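Local coordinates for protein glycosyl transferase (Staphylococcus aureus, PDB 5TZJ) that is a family 2 glycosyl transferase that holds uridine-diphosphate-N-acetylglucosamine in a pocket, at residues V38-T43 and E65-G70; P71-N76 and F169-K174; L151-I156 and A176-F181. All coordinates share one frame; numbering follows the deposited sequence.

Interaction 1 (V38-T43 and E65-G70); sequences VDDCST and ETNSGG. With UD1 (uridine-diphosphate-N-acetylglucosamine), chain C.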
# COMPACT_ATOMS: atom_id res chain seq x y z
N VAL A 38 8.93 14.41 11.13
CA VAL A 38 8.07 14.37 12.30
C VAL A 38 8.42 13.13 13.12
O VAL A 38 8.29 11.99 12.65
CB VAL A 38 6.59 14.38 11.93
CG1 VAL A 38 5.73 14.38 13.24
CG2 VAL A 38 6.32 15.59 11.10
N ASP A 39 8.86 13.36 14.35
CA ASP A 39 9.35 12.28 15.19
C ASP A 39 8.21 11.80 16.09
O ASP A 39 7.60 12.60 16.83
CB ASP A 39 10.54 12.75 16.05
CG ASP A 39 11.06 11.64 16.94
OD1 ASP A 39 11.76 10.73 16.41
OD2 ASP A 39 10.74 11.67 18.15
N ASP A 40 7.93 10.51 16.03
CA ASP A 40 6.81 9.93 16.78
C ASP A 40 7.23 9.59 18.21
O ASP A 40 7.10 8.45 18.67
CB ASP A 40 6.29 8.70 16.05
CG ASP A 40 4.82 8.44 16.33
OD1 ASP A 40 4.27 9.13 17.23
OD2 ASP A 40 4.24 7.52 15.67
N CYS A 41 7.73 10.62 18.90
CA CYS A 41 8.09 10.54 20.32
C CYS A 41 9.19 9.50 20.57
O CYS A 41 9.05 8.59 21.39
CB CYS A 41 6.87 10.26 21.20
SG CYS A 41 7.16 10.80 22.93
N SER A 42 10.30 9.64 19.84
CA SER A 42 11.46 8.79 20.06
C SER A 42 12.04 9.02 21.45
O SER A 42 11.98 10.13 22.00
CB SER A 42 12.54 9.07 19.01
OG SER A 42 12.06 8.65 17.73
N THR A 43 12.61 7.95 22.02
CA THR A 43 13.38 8.09 23.25
C THR A 43 14.88 8.03 23.02
O THR A 43 15.64 8.17 23.99
CB THR A 43 12.97 7.00 24.25
OG1 THR A 43 13.15 5.72 23.63
CG2 THR A 43 11.50 7.18 24.67
N GLU A 65 4.10 14.54 21.15
CA GLU A 65 4.28 14.38 22.58
C GLU A 65 4.07 12.95 23.06
O GLU A 65 4.41 12.65 24.21
CB GLU A 65 3.33 15.30 23.31
CG GLU A 65 1.89 14.92 23.12
CD GLU A 65 1.00 15.67 24.08
OE1 GLU A 65 -0.22 15.34 24.16
OE2 GLU A 65 1.53 16.59 24.76
N THR A 66 3.52 12.06 22.23
CA THR A 66 3.42 10.67 22.63
C THR A 66 3.39 9.82 21.37
O THR A 66 2.99 10.30 20.30
CB THR A 66 2.19 10.45 23.51
OG1 THR A 66 2.37 9.27 24.33
CG2 THR A 66 0.92 10.36 22.69
N ASN A 67 3.84 8.56 21.47
CA ASN A 67 3.96 7.75 20.26
C ASN A 67 2.57 7.45 19.67
O ASN A 67 1.68 6.96 20.35
CB ASN A 67 4.71 6.45 20.52
CG ASN A 67 4.73 5.56 19.28
OD1 ASN A 67 3.88 4.66 19.14
ND2 ASN A 67 5.61 5.87 18.33
N SER A 68 2.39 7.74 18.38
CA SER A 68 1.04 7.68 17.84
C SER A 68 0.57 6.28 17.46
O SER A 68 -0.58 6.15 17.03
CB SER A 68 0.92 8.52 16.59
OG SER A 68 1.38 7.76 15.47
N GLY A 69 1.39 5.24 17.55
CA GLY A 69 0.92 3.94 17.16
C GLY A 69 1.11 3.57 15.70
O GLY A 69 0.53 2.56 15.26
N GLY A 70 1.87 4.36 14.93
CA GLY A 70 2.14 4.07 13.54
C GLY A 70 2.62 5.28 12.77
O GLY A 70 2.62 6.40 13.29
C1' UD1 C . 6.36 -0.72 5.21
C2' UD1 C . 6.07 0.41 4.23
C3' UD1 C . 5.84 1.64 5.04
C4' UD1 C . 4.53 1.46 5.71
C5' UD1 C . 4.69 0.38 6.78
C6' UD1 C . 3.39 0.12 7.48
C7' UD1 C . 7.15 -0.16 2.03
C8' UD1 C . 5.99 -1.10 1.76
N2' UD1 C . 7.20 0.58 3.27
O1' UD1 C . 7.55 -0.40 5.83
O3' UD1 C . 5.93 2.86 4.25
O4' UD1 C . 4.10 2.69 6.28
O5' UD1 C . 5.19 -0.88 6.17
O6' UD1 C . 2.35 0.05 6.53
O7' UD1 C . 8.03 -0.03 1.26
N1 UD1 C . 7.15 4.99 12.36
C2 UD1 C . 6.50 6.10 13.11
N3 UD1 C . 5.75 5.83 14.37
C4 UD1 C . 5.66 4.45 14.85
C5 UD1 C . 6.29 3.33 14.08
C6 UD1 C . 7.04 3.62 12.83
O2 UD1 C . 6.58 7.20 12.70
O4 UD1 C . 5.06 4.24 15.86
C1B UD1 C . 7.81 5.29 11.11
C2B UD1 C . 9.26 4.58 10.93
O2' UD1 C . 10.29 5.38 11.63
C3B UD1 C . 9.42 4.51 9.61
C4B UD1 C . 8.00 4.38 9.02
O4B UD1 C . 7.04 4.81 10.14
O3B UD1 C . 9.98 5.79 9.04
C5B UD1 C . 7.63 3.06 8.63
O5B UD1 C . 7.71 2.20 9.73
PA UD1 C . 8.59 0.82 9.52
O1A UD1 C . 8.84 0.16 10.85
O2A UD1 C . 9.88 1.13 8.79
O3A UD1 C . 7.61 -0.11 8.54
PB UD1 C . 8.06 -1.06 7.26
O1B UD1 C . 9.55 -1.28 7.15
O2B UD1 C . 7.38 -2.37 7.64
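Asp40 and Cys41 meet the loop 65-70 just past the end of strand 33-39. Asp39, the last residue of the strand, closes the turn that follows: its OD2 accepts from the backbone N of Ser42 in an Asx motif, and its OD1 is hydrogen-bonded to Thr9 OG1. Asp40 carries the contact. Its CG stands anti to the backbone N (chi1 -152°), which brings the end of the carboxylate up to the loop although the side chain starts off along it. Asp40 OD1 accepts from Ser68 N at 2.6 Å, on the syn side and 27° out of the carboxylate plane. Asp40 OD2 accepts from N3 of the UD1 uracil, also at 2.6 Å, in a nearly straight bond (164°). Ser68 OG lies 2.9 Å from the same Asp40 OD2. The backbone of this residue is used too: Asn67 ND2 reaches Asp40 O at 3.0 Å, in the carbonyl plane on a lone pair. Asn67 ND2 also donates to UD1 O4 at 3.0 Å, and Asn67 OD1 accepts from Gly69 N in an Asx turn. Cys41 adds packing. Cys41 CB rests 3.5 Å from Thr66 C, and its SG lies beside the backbone of Glu65 and Thr66. One carboxylate thus reads a uracil N-H while Asn67 gives an N-H to the carbonyl next to it. This donor-acceptor pattern fits uracil. The bond from Ser68 N probably helps keep the Asp40 carboxylate charged and correctly turned toward the base.

Interaction 2 (P71-N76 and F169-K174); sequences PGKPRN and FPEELK. With UD1 (uridine-diphosphate-N-acetylglucosamine), chain C.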
# COMPACT_ATOMS: atom_id res chain seq x y z
N PRO A 71 2.98 5.06 11.49
CA PRO A 71 3.48 6.15 10.61
C PRO A 71 2.43 7.18 10.21
O PRO A 71 2.80 8.26 9.70
CB PRO A 71 3.94 5.39 9.34
CG PRO A 71 3.96 3.97 9.71
CD PRO A 71 2.97 3.76 10.80
N GLY A 72 1.15 6.84 10.33
CA GLY A 72 0.12 7.67 9.74
C GLY A 72 0.09 9.08 10.31
O GLY A 72 0.16 10.07 9.57
N LYS A 73 -0.00 9.19 11.64
CA LYS A 73 -0.11 10.52 12.24
C LYS A 73 1.12 11.39 11.97
O LYS A 73 0.94 12.54 11.52
CB LYS A 73 -0.42 10.42 13.73
CG LYS A 73 -0.58 11.84 14.32
CD LYS A 73 -1.17 11.83 15.73
CE LYS A 73 -1.60 13.25 16.14
NZ LYS A 73 -2.05 13.18 17.59
N PRO A 74 2.36 10.92 12.16
CA PRO A 74 3.49 11.79 11.80
C PRO A 74 3.51 12.18 10.34
O PRO A 74 3.95 13.30 10.03
CB PRO A 74 4.74 10.98 12.20
CG PRO A 74 4.29 9.69 12.70
CD PRO A 74 2.80 9.71 12.88
N ARG A 75 3.04 11.32 9.41
CA ARG A 75 3.07 11.76 8.02
C ARG A 75 1.99 12.81 7.77
O ARG A 75 2.22 13.79 7.03
CB ARG A 75 2.94 10.60 7.01
CG ARG A 75 4.06 9.52 7.02
CD ARG A 75 3.67 8.35 6.06
NE ARG A 75 4.70 7.31 5.92
CZ ARG A 75 4.43 6.01 5.88
NH1 ARG A 75 3.16 5.63 5.99
NH2 ARG A 75 5.40 5.11 5.74
N ASN A 76 0.83 12.65 8.42
CA ASN A 76 -0.24 13.66 8.34
C ASN A 76 0.20 15.01 8.88
O ASN A 76 -0.07 16.06 8.27
CB ASN A 76 -1.46 13.18 9.13
CG ASN A 76 -2.17 12.01 8.45
OD1 ASN A 76 -1.98 11.80 7.25
ND2 ASN A 76 -3.03 11.31 9.18
N PHE A 169 -3.55 9.81 5.82
CA PHE A 169 -3.34 8.48 6.36
C PHE A 169 -4.28 8.23 7.54
O PHE A 169 -4.44 9.11 8.39
CB PHE A 169 -1.88 8.32 6.83
CG PHE A 169 -0.87 8.38 5.70
CD1 PHE A 169 -0.63 7.26 4.91
CD2 PHE A 169 -0.21 9.55 5.41
CE1 PHE A 169 0.27 7.29 3.88
CE2 PHE A 169 0.69 9.59 4.35
CZ PHE A 169 0.93 8.44 3.58
N PRO A 170 -4.86 7.04 7.64
CA PRO A 170 -5.49 6.66 8.92
C PRO A 170 -4.45 6.71 10.03
O PRO A 170 -3.30 6.32 9.83
CB PRO A 170 -5.98 5.23 8.67
CG PRO A 170 -6.15 5.17 7.16
CD PRO A 170 -5.05 6.02 6.60
N GLU A 171 -4.86 7.16 11.20
CA GLU A 171 -3.95 7.28 12.33
C GLU A 171 -4.21 6.19 13.37
O GLU A 171 -5.27 5.57 13.38
CB GLU A 171 -4.11 8.68 12.94
CG GLU A 171 -3.89 9.77 11.88
CD GLU A 171 -3.87 11.17 12.49
OE1 GLU A 171 -4.33 11.30 13.62
OE2 GLU A 171 -3.39 12.12 11.84
N GLU A 172 -3.22 5.96 14.26
CA GLU A 172 -3.25 4.89 15.29
C GLU A 172 -3.42 3.49 14.68
O GLU A 172 -4.20 2.67 15.16
CB GLU A 172 -4.34 5.15 16.33
CG GLU A 172 -3.85 5.97 17.51
CD GLU A 172 -4.94 6.30 18.50
OE1 GLU A 172 -4.76 7.27 19.29
OE2 GLU A 172 -5.97 5.59 18.51
N LEU A 173 -2.68 3.20 13.62
CA LEU A 173 -2.83 1.94 12.91
C LEU A 173 -1.43 1.50 12.48
O LEU A 173 -0.73 2.25 11.76
CB LEU A 173 -3.78 2.11 11.71
CG LEU A 173 -3.80 0.94 10.76
CD1 LEU A 173 -4.49 -0.23 11.45
CD2 LEU A 173 -4.50 1.38 9.47
N LYS A 174 -1.02 0.32 12.94
CA LYS A 174 0.37 -0.09 12.76
C LYS A 174 0.72 -0.27 11.28
O LYS A 174 1.85 0.05 10.87
CB LYS A 174 0.67 -1.37 13.55
CG LYS A 174 0.43 -1.27 15.06
CD LYS A 174 1.65 -0.76 15.80
CE LYS A 174 1.36 -0.63 17.28
NZ LYS A 174 2.57 -0.21 18.05
C1' UD1 C . 6.36 -0.72 5.21
C2' UD1 C . 6.07 0.41 4.23
C3' UD1 C . 5.84 1.64 5.04
C4' UD1 C . 4.53 1.46 5.71
C5' UD1 C . 4.69 0.38 6.78
C6' UD1 C . 3.39 0.12 7.48
C7' UD1 C . 7.15 -0.16 2.03
C8' UD1 C . 5.99 -1.10 1.76
N2' UD1 C . 7.20 0.58 3.27
O1' UD1 C . 7.55 -0.40 5.83
O3' UD1 C . 5.93 2.86 4.25
O4' UD1 C . 4.10 2.69 6.28
O5' UD1 C . 5.19 -0.88 6.17
O6' UD1 C . 2.35 0.05 6.53
O7' UD1 C . 8.03 -0.03 1.26
N1 UD1 C . 7.15 4.99 12.36
C2 UD1 C . 6.50 6.10 13.11
N3 UD1 C . 5.75 5.83 14.37
C4 UD1 C . 5.66 4.45 14.85
C5 UD1 C . 6.29 3.33 14.08
C6 UD1 C . 7.04 3.62 12.83
O2 UD1 C . 6.58 7.20 12.70
O4 UD1 C . 5.06 4.24 15.86
C1B UD1 C . 7.81 5.29 11.11
C2B UD1 C . 9.26 4.58 10.93
O2' UD1 C . 10.29 5.38 11.63
C3B UD1 C . 9.42 4.51 9.61
C4B UD1 C . 8.00 4.38 9.02
O4B UD1 C . 7.04 4.81 10.14
O3B UD1 C . 9.98 5.79 9.04
C5B UD1 C . 7.63 3.06 8.63
O5B UD1 C . 7.71 2.20 9.73
PA UD1 C . 8.59 0.82 9.52
O1A UD1 C . 8.84 0.16 10.85
O2A UD1 C . 9.88 1.13 8.79
O3A UD1 C . 7.61 -0.11 8.54
PB UD1 C . 8.06 -1.06 7.26
O1B UD1 C . 9.55 -1.28 7.15
O2B UD1 C . 7.38 -2.37 7.64
O HOH W 1 -0.77 4.80 11.55
O HOH W 2 0.02 6.89 13.65
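Asn76 and Phe169 form the tight part of this contact. The Asn76 amide is gripped by three bonds. Asn76 OD1 accepts from Phe169 N at 2.9 Å, in the carbonyl plane. Asn76 ND2 gives its two hydrogens to Phe169 O at 2.7 Å and to Glu171 OE2 at 2.8 Å. Both acceptors lie in the amide plane, so the flat group is fixed in its rotation. Glu171 OE2 takes its bond on the anti lone pair. Beside this, Arg75 CD sits over one face of the Phe169 ring, 3.9 Å from its centroid. Gly72 passes close by, with Gly72 CA 3.6 Å from Phe169 CB, and leaves room for the Pro170 carbonyl.

The other side is looser. Lys73 and Glu171 are exposed and touch through their carbon chains; Lys73 NZ stays 4.9 Å from Glu171 OE1. Between the helix start and residues 170-173 water fills in. One molecule takes the N-H of Gly72 and donates to Leu173 O, and a second accepts from Lys73 N.

The extended Arg75 chain carries its guanidinium past the ring to UD1. Arg75 NH2 donates to UD1 O4' at 2.8 Å; its bond to O3' and that from NH1 to O4' are weak. Asp91 and Glu177 pair with the same guanidinium. Pro71, Pro74 and Arg75 thus line the UD1 pocket from uracil to sugar, and the loop 169-174 packs against this helix start and adds Lys174 to the pocket.

Interaction 3 (L151-I156 and A176-F181); sequences LSPTKI and AEDQLF. With UD1 (uridine-diphosphate-N-acetylglucosamine), chain C.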
# COMPACT_ATOMS: atom_id res chain seq x y z
N LEU A 151 0.93 -0.20 -3.14
CA LEU A 151 0.16 0.81 -2.44
C LEU A 151 0.96 1.51 -1.34
O LEU A 151 0.41 2.32 -0.60
CB LEU A 151 -1.13 0.18 -1.84
CG LEU A 151 -1.96 -0.51 -2.93
CD1 LEU A 151 -3.20 -1.21 -2.32
CD2 LEU A 151 -2.34 0.55 -3.96
N SER A 152 2.26 1.24 -1.25
CA SER A 152 3.08 1.90 -0.26
C SER A 152 3.14 3.39 -0.58
O SER A 152 2.85 3.81 -1.71
CB SER A 152 4.48 1.29 -0.27
OG SER A 152 5.14 1.58 -1.50
N PRO A 153 3.47 4.23 0.39
CA PRO A 153 3.46 5.67 0.13
C PRO A 153 4.78 6.20 -0.44
O PRO A 153 4.94 7.43 -0.56
CB PRO A 153 3.16 6.25 1.52
CG PRO A 153 3.83 5.29 2.47
CD PRO A 153 3.66 3.92 1.82
N THR A 154 5.71 5.31 -0.79
CA THR A 154 7.08 5.68 -1.19
C THR A 154 7.12 6.07 -2.67
O THR A 154 7.81 5.47 -3.50
CB THR A 154 8.01 4.50 -0.93
OG1 THR A 154 7.51 3.36 -1.67
CG2 THR A 154 7.99 4.17 0.56
N LYS A 155 6.30 7.07 -2.98
CA LYS A 155 6.04 7.60 -4.31
C LYS A 155 5.98 9.12 -4.19
O LYS A 155 5.99 9.69 -3.09
CB LYS A 155 4.71 7.06 -4.88
CG LYS A 155 4.59 5.51 -4.82
CD LYS A 155 3.14 5.05 -5.05
CE LYS A 155 3.05 3.52 -5.32
NZ LYS A 155 3.57 2.75 -4.17
N ILE A 156 5.90 9.77 -5.34
CA ILE A 156 5.77 11.21 -5.41
C ILE A 156 4.32 11.56 -5.73
O ILE A 156 3.74 11.03 -6.71
CB ILE A 156 6.74 11.79 -6.46
CG1 ILE A 156 8.18 11.49 -6.00
CG2 ILE A 156 6.54 13.31 -6.67
CD1 ILE A 156 9.24 12.04 -6.96
N ALA A 176 -1.11 -1.28 6.94
CA ALA A 176 -2.16 -1.18 5.93
C ALA A 176 -2.74 0.24 5.81
O ALA A 176 -3.57 0.48 4.93
CB ALA A 176 -3.30 -2.18 6.15
N GLU A 177 -2.28 1.19 6.63
CA GLU A 177 -2.70 2.59 6.54
C GLU A 177 -2.36 3.19 5.17
O GLU A 177 -3.08 4.06 4.66
CB GLU A 177 -2.08 3.38 7.73
CG GLU A 177 -0.64 3.94 7.59
CD GLU A 177 0.50 2.93 7.18
OE1 GLU A 177 1.50 3.37 6.57
OE2 GLU A 177 0.42 1.71 7.45
N ASP A 178 -1.32 2.68 4.52
CA ASP A 178 -0.94 3.28 3.24
C ASP A 178 -1.90 2.86 2.14
O ASP A 178 -2.08 3.58 1.16
CB ASP A 178 0.50 2.89 2.90
CG ASP A 178 0.78 1.38 3.12
OD1 ASP A 178 -0.06 0.63 3.68
OD2 ASP A 178 1.88 0.94 2.73
N GLN A 179 -2.54 1.70 2.28
CA GLN A 179 -3.29 1.18 1.14
C GLN A 179 -4.43 2.11 0.78
O GLN A 179 -4.66 2.39 -0.40
CB GLN A 179 -3.82 -0.22 1.45
CG GLN A 179 -2.65 -1.24 1.57
CD GLN A 179 -3.14 -2.67 1.60
OE1 GLN A 179 -4.17 -3.01 0.99
NE2 GLN A 179 -2.40 -3.52 2.28
N LEU A 180 -5.13 2.64 1.80
CA LEU A 180 -6.26 3.53 1.54
C LEU A 180 -5.75 4.87 0.98
O LEU A 180 -6.29 5.40 0.01
CB LEU A 180 -7.05 3.73 2.84
CG LEU A 180 -8.26 4.71 2.86
CD1 LEU A 180 -9.27 4.28 1.79
CD2 LEU A 180 -8.92 4.82 4.27
N PHE A 181 -4.68 5.39 1.58
CA PHE A 181 -4.08 6.65 1.15
C PHE A 181 -3.72 6.61 -0.33
O PHE A 181 -4.10 7.50 -1.11
CB PHE A 181 -2.84 6.93 1.99
CG PHE A 181 -2.07 8.19 1.57
CD1 PHE A 181 -2.40 9.43 2.15
CD2 PHE A 181 -1.04 8.13 0.66
CE1 PHE A 181 -1.71 10.61 1.80
CE2 PHE A 181 -0.32 9.33 0.26
CZ PHE A 181 -0.67 10.56 0.85
C1' UD1 C . 6.36 -0.72 5.21
C2' UD1 C . 6.07 0.41 4.23
C3' UD1 C . 5.84 1.64 5.04
C4' UD1 C . 4.53 1.46 5.71
C5' UD1 C . 4.69 0.38 6.78
C6' UD1 C . 3.39 0.12 7.48
C7' UD1 C . 7.15 -0.16 2.03
C8' UD1 C . 5.99 -1.10 1.76
N2' UD1 C . 7.20 0.58 3.27
O1' UD1 C . 7.55 -0.40 5.83
O3' UD1 C . 5.93 2.86 4.25
O4' UD1 C . 4.10 2.69 6.28
O5' UD1 C . 5.19 -0.88 6.17
O6' UD1 C . 2.35 0.05 6.53
O7' UD1 C . 8.03 -0.03 1.26
N1 UD1 C . 7.15 4.99 12.36
C2 UD1 C . 6.50 6.10 13.11
N3 UD1 C . 5.75 5.83 14.37
C4 UD1 C . 5.66 4.45 14.85
C5 UD1 C . 6.29 3.33 14.08
C6 UD1 C . 7.04 3.62 12.83
O2 UD1 C . 6.58 7.20 12.70
O4 UD1 C . 5.06 4.24 15.86
C1B UD1 C . 7.81 5.29 11.11
C2B UD1 C . 9.26 4.58 10.93
O2' UD1 C . 10.29 5.38 11.63
C3B UD1 C . 9.42 4.51 9.61
C4B UD1 C . 8.00 4.38 9.02
O4B UD1 C . 7.04 4.81 10.14
O3B UD1 C . 9.98 5.79 9.04
C5B UD1 C . 7.63 3.06 8.63
O5B UD1 C . 7.71 2.20 9.73
PA UD1 C . 8.59 0.82 9.52
O1A UD1 C . 8.84 0.16 10.85
O2A UD1 C . 9.88 1.13 8.79
O3A UD1 C . 7.61 -0.11 8.54
PB UD1 C . 8.06 -1.06 7.26
O1B UD1 C . 9.55 -1.28 7.15
O2B UD1 C . 7.38 -2.37 7.64
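Pro153 packs on Asp178 at the start of helix 177-188, where a loop and a helix end form part of the UD1 pocket of this family 2 glycosyl transferase. The contact between the two segments is made by van der Waals packing. Pro153 CD lies 3.5 Å from Asp178 CB. Asp178 OD2 turns to the backbone of the loop and comes to 3.4 Å from Ser152 CA. Leu151 meets the helix one residue on, at Gln179. Leu151 CB lies 3.8 Å from Gln179 CA, and Leu151 CD1 runs against CG and OE1 of Gln179; the two side chains cross at about a right angle. Phe249 and Arg252 of helix 239-256 touch both residues, so this end of the contact is closed by a further helix.

Hydrogen bonds within each segment brace it. In the loop, Lys155 NZ donates to Ser152 O at 2.8 Å, and Lys155 N to Pro153 O around an inverse gamma turn centred on Thr154. In the other segment, Gln179 N binds Ala176 O. Just beyond 176-181, Thr182 OG1 is hydrogen-bonded to Leu151 O and so links loop and helix.

Contacts with UD1 complete the site. Ser152 CB reaches the acetyl carbon C8', and Pro153 CD lies near O3'. Glu177 bends at chi2 (-54°), which folds its carboxylate back to the sugar, with the salt bridge to Arg75 on OE1. Both oxygens are used: UD1 O4' donates to Glu177 OE1 at 2.7 Å, and UD1 O6' to Glu177 OE2 at 2.7 Å.

From the N terminus, interaction 1 comes first. It closes the excursion between the end of strand 33-39 and the loop after strand 59-63. Interaction 2 opens right after it, at the start of helix 72-81, and spans 92 residues to the loop before helix 177-188. Interactions 1 and 2 are therefore in series, and they touch through packing of Ser68 on Pro74 and Glu172. Interaction 3 opens inside the span of interaction 2 and ends beyond it, so these two cross. They meet at the Arg75-Glu177 salt bridge. All three line UD1 and join the C-terminal ends of strands 33-39 and 59-63, by the uracil, to the helices at the sugar.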